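Local coordinates for protein trichothecene 3-O-acetyltransferase TRI101 (Fusarium sporotrichioides, PDB 2ZBA) that transfers an acetyl group from acetyl coenzyme A to the 3-hydroxyl of trichothecenes, a step in the biosynthesis of mycotoxins such as T-2 toxin, at residues A[20-25]-A[371-376]; A[31-36]-A[156-161]; A[77-82]-A[367-372]. All blocks are in the same frame, centred on the assembly; numbering follows the deposited sequence.

Contact 1 (A[20-25]-A[371-376]). With CA (calcium ion), chain H; ZBA (12,13-Epoxytrichothec-9-ene-3,4,8,15-tetrol-4,15-diacetate-8-isovalerate), chain F.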
loop_
_atom_site.group_PDB
_atom_site.type_symbol
_atom_site.label_atom_id
_atom_site.label_comp_id
_atom_site.label_asym_id
_atom_site.label_seq_id
_atom_site.Cartn_x
_atom_site.Cartn_y
_atom_site.Cartn_z
ATOM N N GLY A 20 -3.677 -8.673 -11.341
ATOM C CA GLY A 20 -3.548 -7.221 -11.477
ATOM C C GLY A 20 -4.428 -6.648 -12.570
ATOM O O GLY A 20 -4.456 -5.429 -12.773
ATOM N N GLN A 21 -5.131 -7.530 -13.288
ATOM C CA GLN A 21 -6.003 -7.124 -14.386
ATOM C C GLN A 21 -7.371 -6.652 -13.921
ATOM O O GLN A 21 -8.294 -6.577 -14.728
ATOM C CB GLN A 21 -6.191 -8.257 -15.397
ATOM C CG GLN A 21 -4.928 -8.900 -15.889
ATOM C CD GLN A 21 -4.404 -8.333 -17.173
ATOM O OE1 GLN A 21 -4.818 -7.277 -17.624
ATOM N NE2 GLN A 21 -3.460 -9.026 -17.756
ATOM N N GLN A 22 -7.510 -6.345 -12.633
ATOM C CA GLN A 22 -8.756 -5.818 -12.073
ATOM C C GLN A 22 -8.907 -4.354 -12.471
ATOM O O GLN A 22 -7.987 -3.563 -12.249
ATOM C CB GLN A 22 -8.739 -5.899 -10.540
ATOM C CG GLN A 22 -8.644 -7.263 -9.990
ATOM C CD GLN A 22 -8.369 -7.284 -8.505
ATOM O OE1 GLN A 22 -8.894 -6.464 -7.743
ATOM N NE2 GLN A 22 -7.563 -8.246 -8.074
ATOM N N PRO A 23 -10.078 -3.967 -13.020
ATOM C CA PRO A 23 -10.192 -2.568 -13.436
ATOM C C PRO A 23 -9.922 -1.531 -12.317
ATOM O O PRO A 23 -9.411 -0.469 -12.627
ATOM C CB PRO A 23 -11.626 -2.470 -14.001
ATOM C CG PRO A 23 -11.996 -3.898 -14.347
ATOM C CD PRO A 23 -11.320 -4.729 -13.292
ATOM N N PRO A 24 -10.248 -1.827 -11.031
ATOM C CA PRO A 24 -9.805 -0.851 -10.014
ATOM C C PRO A 24 -8.275 -0.622 -9.941
ATOM O O PRO A 24 -7.831 0.521 -9.829
ATOM C CB PRO A 24 -10.308 -1.444 -8.684
ATOM C CG PRO A 24 -11.334 -2.461 -9.043
ATOM C CD PRO A 24 -11.003 -2.946 -10.428
ATOM N N LEU A 25 -7.487 -1.693 -9.986
ATOM C CA LEU A 25 -6.027 -1.583 -9.885
ATOM C C LEU A 25 -5.454 -0.810 -11.058
ATOM O O LEU A 25 -4.414 -0.156 -10.942
ATOM C CB LEU A 25 -5.367 -2.966 -9.787
ATOM C CG LEU A 25 -5.745 -3.787 -8.551
ATOM C CD1 LEU A 25 -5.160 -5.189 -8.608
ATOM C CD2 LEU A 25 -5.340 -3.064 -7.267
ATOM N N VAL A 371 -15.350 -7.847 -10.383
ATOM C CA VAL A 371 -14.204 -8.284 -9.569
ATOM C C VAL A 371 -13.510 -7.101 -8.897
ATOM O O VAL A 371 -13.096 -6.138 -9.561
ATOM C CB VAL A 371 -13.171 -9.102 -10.405
ATOM C CG1 VAL A 371 -11.953 -9.514 -9.553
ATOM C CG2 VAL A 371 -13.813 -10.337 -11.002
ATOM N N SER A 372 -13.382 -7.187 -7.579
ATOM C CA SER A 372 -12.648 -6.203 -6.786
ATOM C C SER A 372 -12.212 -6.803 -5.454
ATOM O O SER A 372 -12.966 -7.522 -4.818
ATOM C CB SER A 372 -13.518 -4.968 -6.543
ATOM O OG SER A 372 -12.968 -4.135 -5.548
ATOM N N LEU A 373 -11.003 -6.468 -5.019
ATOM C CA LEU A 373 -10.527 -6.878 -3.686
ATOM C C LEU A 373 -11.394 -6.390 -2.522
ATOM O O LEU A 373 -11.366 -6.974 -1.449
ATOM C CB LEU A 373 -9.058 -6.486 -3.464
ATOM C CG LEU A 373 -8.006 -7.308 -4.217
ATOM C CD1 LEU A 373 -6.577 -6.902 -3.792
ATOM C CD2 LEU A 373 -8.206 -8.781 -4.025
ATOM N N THR A 374 -12.181 -5.342 -2.743
ATOM C CA THR A 374 -13.058 -4.806 -1.696
ATOM C C THR A 374 -14.527 -4.838 -2.169
ATOM O O THR A 374 -15.320 -3.988 -1.800
ATOM C CB THR A 374 -12.617 -3.354 -1.265
ATOM O OG1 THR A 374 -12.707 -2.471 -2.384
ATOM C CG2 THR A 374 -11.167 -3.328 -0.772
ATOM N N ALA A 375 -14.877 -5.842 -2.984
ATOM C CA ALA A 375 -16.207 -5.933 -3.611
ATOM C C ALA A 375 -17.391 -5.804 -2.643
ATOM O O ALA A 375 -18.368 -5.107 -2.958
ATOM C CB ALA A 375 -16.322 -7.209 -4.454
ATOM N N ASP A 376 -17.282 -6.422 -1.462
ATOM C CA ASP A 376 -18.357 -6.433 -0.470
ATOM C C ASP A 376 -18.164 -5.464 0.710
ATOM O O ASP A 376 -18.926 -5.505 1.673
ATOM C CB ASP A 376 -18.566 -7.848 0.080
ATOM C CG ASP A 376 -19.060 -8.820 -0.970
ATOM O OD1 ASP A 376 -19.312 -8.413 -2.134
ATOM O OD2 ASP A 376 -19.179 -10.014 -0.625
HETATM CA CA CA H . -20.053 -10.691 -3.039
HETATM O O18 ZBA F . -10.702 1.388 -1.851
HETATM C C44 ZBA F . -10.383 1.421 -3.013
HETATM C C45 ZBA F . -11.273 1.215 -4.185
HETATM C C46 ZBA F . -11.015 2.087 -5.348
HETATM C C48 ZBA F . -11.147 3.525 -5.315
HETATM C C47 ZBA F . -10.613 1.589 -6.690
HETATM O O17 ZBA F . -9.113 1.664 -3.337
HETATM C C31 ZBA F . -8.046 1.615 -2.340
HETATM C C30 ZBA F . -7.821 0.192 -1.856
HETATM C C32 ZBA F . -6.874 2.301 -2.967
HETATM C C39 ZBA F . -7.120 3.724 -3.365
HETATM C C33 ZBA F . -5.723 1.681 -3.116
HETATM C C34 ZBA F . -5.460 0.295 -2.638
HETATM O O10 ZBA F . -4.884 0.388 -1.281
HETATM C C29 ZBA F . -6.711 -0.658 -2.570
HETATM C C38 ZBA F . -7.151 -1.003 -4.010
HETATM O O12 ZBA F . -8.554 -1.359 -4.024
HETATM C C40 ZBA F . -8.981 -2.077 -5.061
HETATM C C41 ZBA F . -10.456 -2.303 -4.997
HETATM O O13 ZBA F . -8.316 -2.484 -5.908
HETATM C C28 ZBA F . -6.340 -1.999 -1.755
HETATM C C37 ZBA F . -7.518 -3.011 -1.778
HETATM C C35 ZBA F . -5.914 -1.569 -0.339
HETATM C C25 ZBA F . -4.651 -0.845 -0.572
HETATM C C36 ZBA F . -6.731 -1.467 0.843
HETATM O O11 ZBA F . -5.800 -2.551 0.695
HETATM C C27 ZBA F . -4.947 -2.611 -2.238
HETATM C C26 ZBA F . -3.936 -1.957 -1.310
HETATM O O16 ZBA F . -2.783 -1.471 -1.948
HETATM O O14 ZBA F . -4.796 -4.062 -2.156
HETATM O O HOH W 1 -21.248 -12.342 -4.445
#
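Gln22 reaches across to Val371 and Leu373, and the dense part of the contact between the lead-in to helix 23-26 and the loop 371-376 gathers round its extended side chain. Its CG, swung beside the backbone N (chi1 -62°), lies 4.0 Å from CG1 of Val371, the two side chains crossing at about a right angle. Further out, the amide runs crosswise over Leu373: Gln22 OE1 is 3.7 Å from Leu373 CG, while the NE2 end of the same amide skirts the isobutyl group. The one polar link between the segments is weak: Leu373 N donates to Gln22 OE1 over 3.4 Å, with a bent N-H...O angle of 134°. Gln22 NE2 is also weakly bonded, to Ile19 O. Met362 of helix 348-363 packs against both Gln22 and Val371, so this side is buried.

The prolines make a looser, partly exposed margin. Pro24 CG comes only to 4.2 Å from Ser372 CB, and Pro23 barely grazes the Val371 carbonyl. Here the bound T-2 toxin supplies much of the packing. Its O13 is 3.3 Å from Leu25 CD2, and its acetyl methyl C41 is 3.2 Å from Ser372 OG. That hydroxyl accepts from Thr374 N in an ST turn, which fixes its position beside the toxin. Leu25 also touches His165, the first residue of the His-x-x-x-Asp pattern found in BAHD acyltransferases.

Beyond the pocket the second segment ends at Asp376, whose two carboxylate oxygens grip a calcium ion, OD1 at 2.6 Å, together with Asp218, the carbonyl of Ile221 and a water. The chemistry is thus mainly apolar contact with one soft hydrogen bond, which suggests that the two segments are held together more by fit than by polar bonds, while calcium coordination probably steadies the far end at Asp376.

Contact 2 (A[31-36]-A[156-161])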
loop_
_atom_site.group_PDB
_atom_site.type_symbol
_atom_site.label_atom_id
_atom_site.label_comp_id
_atom_site.label_asym_id
_atom_site.label_seq_id
_atom_site.Cartn_x
_atom_site.Cartn_y
_atom_site.Cartn_z
ATOM N N GLN A 31 1.518 5.662 -4.114
ATOM C CA GLN A 31 2.477 6.740 -3.845
ATOM C C GLN A 31 3.191 6.569 -2.494
ATOM O O GLN A 31 2.566 6.157 -1.523
ATOM C CB GLN A 31 1.768 8.095 -3.825
ATOM C CG GLN A 31 1.068 8.500 -5.110
ATOM C CD GLN A 31 0.130 9.643 -4.896
ATOM O OE1 GLN A 31 -0.428 9.807 -3.799
ATOM N NE2 GLN A 31 -0.071 10.463 -5.943
ATOM N N ILE A 32 4.488 6.901 -2.444
ATOM C CA ILE A 32 5.246 6.904 -1.179
ATOM C C ILE A 32 6.297 8.021 -1.192
ATOM O O ILE A 32 6.967 8.239 -2.198
ATOM C CB ILE A 32 5.893 5.516 -0.865
ATOM C CG1 ILE A 32 6.477 5.466 0.559
ATOM C CG2 ILE A 32 6.958 5.155 -1.903
ATOM C CD1 ILE A 32 5.449 5.315 1.683
ATOM N N SER A 33 6.427 8.737 -0.073
ATOM C CA SER A 33 7.359 9.870 -0.019
ATOM C C SER A 33 8.446 9.639 1.006
ATOM O O SER A 33 8.152 9.280 2.150
ATOM C CB SER A 33 6.643 11.172 0.328
ATOM O OG SER A 33 5.705 11.502 -0.649
ATOM N N LEU A 34 9.693 9.873 0.596
ATOM C CA LEU A 34 10.844 9.762 1.498
ATOM C C LEU A 34 11.426 11.152 1.695
ATOM O O LEU A 34 11.831 11.788 0.724
ATOM C CB LEU A 34 11.905 8.813 0.945
ATOM C CG LEU A 34 11.658 7.295 1.037
ATOM C CD1 LEU A 34 10.272 6.849 0.492
ATOM C CD2 LEU A 34 12.795 6.513 0.359
ATOM N N VAL A 35 11.445 11.611 2.947
ATOM C CA VAL A 35 11.953 12.945 3.325
ATOM C C VAL A 35 13.363 12.879 3.948
ATOM O O VAL A 35 13.610 12.068 4.850
ATOM C CB VAL A 35 10.994 13.628 4.308
ATOM C CG1 VAL A 35 11.378 15.108 4.528
ATOM C CG2 VAL A 35 9.538 13.494 3.809
ATOM N N TYR A 36 14.257 13.751 3.464
ATOM C CA TYR A 36 15.647 13.881 3.922
ATOM C C TYR A 36 15.975 15.362 4.216
ATOM O O TYR A 36 15.480 16.250 3.508
ATOM C CB TYR A 36 16.635 13.426 2.849
ATOM C CG TYR A 36 16.454 12.033 2.282
ATOM C CD1 TYR A 36 17.269 10.980 2.689
ATOM C CD2 TYR A 36 15.490 11.785 1.304
ATOM C CE1 TYR A 36 17.102 9.694 2.147
ATOM C CE2 TYR A 36 15.320 10.529 0.758
ATOM C CZ TYR A 36 16.111 9.490 1.174
ATOM O OH TYR A 36 15.907 8.245 0.614
ATOM N N GLY A 156 15.608 20.688 3.073
ATOM C CA GLY A 156 15.388 19.283 2.805
ATOM C C GLY A 156 15.029 18.884 1.388
ATOM O O GLY A 156 15.300 19.603 0.412
ATOM N N LEU A 157 14.429 17.704 1.300
ATOM C CA LEU A 157 14.183 17.032 0.035
ATOM C C LEU A 157 13.130 15.964 0.258
ATOM O O LEU A 157 13.286 15.133 1.158
ATOM C CB LEU A 157 15.459 16.363 -0.449
ATOM C CG LEU A 157 15.417 15.674 -1.814
ATOM C CD1 LEU A 157 15.785 16.659 -2.925
ATOM C CD2 LEU A 157 16.353 14.497 -1.797
ATOM N N ILE A 158 12.068 15.998 -0.555
ATOM C CA ILE A 158 11.057 14.935 -0.611
ATOM C C ILE A 158 11.122 14.181 -1.944
ATOM O O ILE A 158 10.908 14.758 -3.026
ATOM C CB ILE A 158 9.625 15.468 -0.389
ATOM C CG1 ILE A 158 9.529 16.213 0.943
ATOM C CG2 ILE A 158 8.612 14.311 -0.412
ATOM C CD1 ILE A 158 8.207 16.913 1.146
ATOM N N LEU A 159 11.439 12.894 -1.870
ATOM C CA LEU A 159 11.365 12.049 -3.041
ATOM C C LEU A 159 10.069 11.257 -2.978
ATOM O O LEU A 159 9.803 10.567 -1.984
ATOM C CB LEU A 159 12.548 11.098 -3.102
ATOM C CG LEU A 159 12.503 10.064 -4.220
ATOM C CD1 LEU A 159 12.572 10.727 -5.595
ATOM C CD2 LEU A 159 13.635 9.130 -4.037
ATOM N N THR A 160 9.263 11.378 -4.030
ATOM C CA THR A 160 7.994 10.665 -4.113
ATOM C C THR A 160 8.050 9.678 -5.261
ATOM O O THR A 160 8.467 10.041 -6.361
ATOM C CB THR A 160 6.849 11.631 -4.327
ATOM O OG1 THR A 160 6.810 12.559 -3.236
ATOM C CG2 THR A 160 5.527 10.875 -4.408
ATOM N N VAL A 161 7.676 8.425 -4.997
ATOM C CA VAL A 161 7.664 7.390 -6.039
ATOM C C VAL A 161 6.255 6.846 -6.291
ATOM O O VAL A 161 5.566 6.417 -5.342
ATOM C CB VAL A 161 8.634 6.239 -5.733
ATOM C CG1 VAL A 161 8.707 5.273 -6.921
ATOM C CG2 VAL A 161 10.026 6.785 -5.396
#
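Tyr36 turns the edge of its ring, not a face, to the neighbouring strand: Leu157 O lies near the ring plane, 4.0 Å from Tyr36 CD2, and the Leu157 methyl CD2 is 4.2 Å from that same ring carbon. Phe398 touches the tyrosine from outside the pair, and the phenol oxygen is hydrogen-bonded to Tyr396 O. At the other end of the segment the flat amide of Gln31 leads away from residues 156-161, its OE1 bonded to Arg410 and its NE2 to Glu122.

Between these groups runs an antiparallel ladder. Leu34 and Leu159 form its central hydrogen-bonded pair, with Leu34 N to Leu159 O at 2.7 Å and nearly straight (169°), the donor lying in the carbonyl plane. Ile32 with Val161 and Tyr36 with Leu157 repeat the pattern, although the return bond from Leu157 N to Tyr36 O is weak, bent to 123°.

One face of the sheet carries Ile32, Leu34, Tyr36, Leu157, Leu159 and Val161, and helix 170-184 covers Ile32 and Val161 there through Ile177. The other face is mixed. Val35 and Ile158 run alongside each other in the same direction, with Val35 CG2 4.0 Å from Ile158 CG1. Next to them Ser33 OG donates to Thr160 OG1 at 3.0 Å, both hydroxyls being set beside their own backbone N (chi1 -62° in Ser33), and Ile158 CG2 lies 3.8 Å from Ser33 CB.

These are two of the three inner strands of a five-stranded mixed sheet, built mostly from the N-terminal part of the chain and completed by strand 407-409. Thr160 OG1 is also bonded to Val125 O, so the buried hydroxyl pair ends on a carbonyl: its polarity is accommodated inside an otherwise largely apolar sheet by a relay of hydrogen bonds.

Contact 3 (A[77-82]-A[367-372])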
loop_
_atom_site.group_PDB
_atom_site.type_symbol
_atom_site.label_atom_id
_atom_site.label_comp_id
_atom_site.label_asym_id
_atom_site.label_seq_id
_atom_site.Cartn_x
_atom_site.Cartn_y
_atom_site.Cartn_z
ATOM N N GLY A 77 -18.610 -6.135 -23.112
ATOM C CA GLY A 77 -18.429 -7.531 -22.725
ATOM C C GLY A 77 -17.004 -7.988 -22.467
ATOM O O GLY A 77 -16.800 -9.100 -22.016
ATOM N N ASN A 78 -16.026 -7.128 -22.750
ATOM C CA ASN A 78 -14.608 -7.449 -22.585
ATOM C C ASN A 78 -13.857 -6.224 -22.069
ATOM O O ASN A 78 -13.668 -5.235 -22.789
ATOM C CB ASN A 78 -14.001 -7.950 -23.897
ATOM C CG ASN A 78 -12.753 -8.800 -23.686
ATOM O OD1 ASN A 78 -11.792 -8.386 -23.012
ATOM N ND2 ASN A 78 -12.752 -9.993 -24.275
ATOM N N THR A 79 -13.454 -6.307 -20.806
ATOM C CA THR A 79 -12.720 -5.249 -20.121
ATOM C C THR A 79 -11.242 -5.212 -20.505
ATOM O O THR A 79 -10.494 -4.384 -20.000
ATOM C CB THR A 79 -12.874 -5.391 -18.598
ATOM O OG1 THR A 79 -12.513 -6.720 -18.207
ATOM C CG2 THR A 79 -14.319 -5.127 -18.198
ATOM N N GLY A 80 -10.829 -6.118 -21.389
ATOM C CA GLY A 80 -9.496 -6.076 -21.965
ATOM C C GLY A 80 -8.392 -6.789 -21.195
ATOM O O GLY A 80 -8.594 -7.342 -20.108
ATOM N N THR A 81 -7.209 -6.783 -21.791
ATOM C CA THR A 81 -6.039 -7.416 -21.211
ATOM C C THR A 81 -4.901 -6.412 -21.294
ATOM O O THR A 81 -4.693 -5.758 -22.314
ATOM C CB THR A 81 -5.679 -8.745 -21.919
ATOM O OG1 THR A 81 -5.685 -8.543 -23.329
ATOM C CG2 THR A 81 -6.703 -9.816 -21.627
ATOM N N SER A 82 -4.187 -6.274 -20.187
ATOM C CA SER A 82 -3.190 -5.232 -20.045
ATOM C C SER A 82 -1.788 -5.826 -20.021
ATOM O O SER A 82 -1.573 -6.974 -19.603
ATOM C CB SER A 82 -3.456 -4.391 -18.786
ATOM O OG SER A 82 -4.752 -3.816 -18.820
ATOM N N ASP A 367 -15.199 -10.261 -19.095
ATOM C CA ASP A 367 -15.694 -9.068 -18.419
ATOM C C ASP A 367 -15.394 -9.155 -16.920
ATOM O O ASP A 367 -16.075 -9.872 -16.153
ATOM C CB ASP A 367 -17.183 -8.863 -18.689
ATOM C CG ASP A 367 -17.688 -7.519 -18.200
ATOM O OD1 ASP A 367 -17.008 -6.877 -17.380
ATOM O OD2 ASP A 367 -18.784 -7.097 -18.624
ATOM N N LYS A 368 -14.349 -8.434 -16.518
ATOM C CA LYS A 368 -13.890 -8.414 -15.127
ATOM C C LYS A 368 -14.501 -7.266 -14.304
ATOM O O LYS A 368 -13.929 -6.856 -13.289
ATOM C CB LYS A 368 -12.353 -8.366 -15.084
ATOM C CG LYS A 368 -11.664 -9.590 -15.739
ATOM C CD LYS A 368 -10.165 -9.405 -15.849
ATOM C CE LYS A 368 -9.474 -10.627 -16.368
ATOM N NZ LYS A 368 -9.806 -10.925 -17.796
ATOM N N SER A 369 -15.675 -6.783 -14.716
ATOM C CA SER A 369 -16.351 -5.642 -14.075
ATOM C C SER A 369 -16.787 -5.808 -12.615
ATOM O O SER A 369 -16.817 -4.820 -11.854
ATOM C CB SER A 369 -17.584 -5.226 -14.902
ATOM O OG SER A 369 -17.183 -4.423 -15.990
ATOM N N SER A 370 -17.134 -7.038 -12.239
ATOM C CA SER A 370 -17.675 -7.340 -10.912
ATOM C C SER A 370 -16.596 -7.748 -9.907
ATOM O O SER A 370 -16.887 -7.955 -8.722
ATOM C CB SER A 370 -18.771 -8.420 -11.007
ATOM O OG SER A 370 -18.277 -9.631 -11.565
ATOM N N VAL A 371 -15.350 -7.847 -10.383
ATOM C CA VAL A 371 -14.204 -8.284 -9.569
ATOM C C VAL A 371 -13.510 -7.101 -8.897
ATOM O O VAL A 371 -13.096 -6.138 -9.561
ATOM C CB VAL A 371 -13.171 -9.102 -10.405
ATOM C CG1 VAL A 371 -11.953 -9.514 -9.553
ATOM C CG2 VAL A 371 -13.813 -10.337 -11.002
ATOM N N SER A 372 -13.382 -7.187 -7.579
ATOM C CA SER A 372 -12.648 -6.203 -6.786
ATOM C C SER A 372 -12.212 -6.803 -5.454
ATOM O O SER A 372 -12.966 -7.522 -4.818
ATOM C CB SER A 372 -13.518 -4.968 -6.543
ATOM O OG SER A 372 -12.968 -4.135 -5.548
HETATM O O HOH W 2 -10.549 -9.404 -19.952
HETATM O O HOH W 3 -7.174 -10.069 -18.669
#
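Thr79 and Lys368 share the one direct hydrogen bond between these loops: Lys368 N donates to Thr79 OG1 at 3.0 Å, almost straight at 166°. The hydroxyl stands between its own backbone N and carbonyl carbon (chi1 53°), a position that aims it at the facing chain, and it is also bonded to Pro366 O.

Water makes the second link. The lysine chain, extended until it bends at chi4, brings NZ to 2.7 Å from water 2, which in turn lies 2.8 Å from Gly80 O; a second bridge, through water 3, is weak on its Gly80 O side. The ammonium group is additionally held by Leu365 O.

Van der Waals contact completes the join. The Thr79 methyl CG2 lies 3.3 Å from Asp367 OD1, and Gly77 O rests 3.4 Å from Asp367 CB.

Within each loop a side-chain oxygen braces the backbone. Asp367 OD1 accepts from Ser369 OG through its syn lone pair and from Ser369 N on its anti side, tilted 27° from the carboxylate plane. Ser369 N to Asp367 OD1 and Gly80 N to Asn78 OD1 each close an Asx turn, the first overlapping a type I beta turn from Lys368 to Val371, where strand 81-85's lead-in meets the loop after helix 348-363.

Contacts 1 and 3 are neighbours, their centres 9 Å apart, and touch each other: both end on the loop that follows helix 348-363 and share Val371 and Ser372. Gln21 OE1 lies 2.8 Å from Ser82 N, a probable hydrogen bond, and Pro23 CD packs 3.4 Å from Lys368 O. Contact 1 lines the toxin pocket directly, whereas the Lys368 side chain of contact 3 stays about 12 Å from the toxin. Contact 2 lies on the opposite side of the chain's centre, its centre 28 Å from that of contact 1, yet helix 23-26 leads straight into strand 29-37, and the side chain of Gln31 is about 9 Å from the toxin.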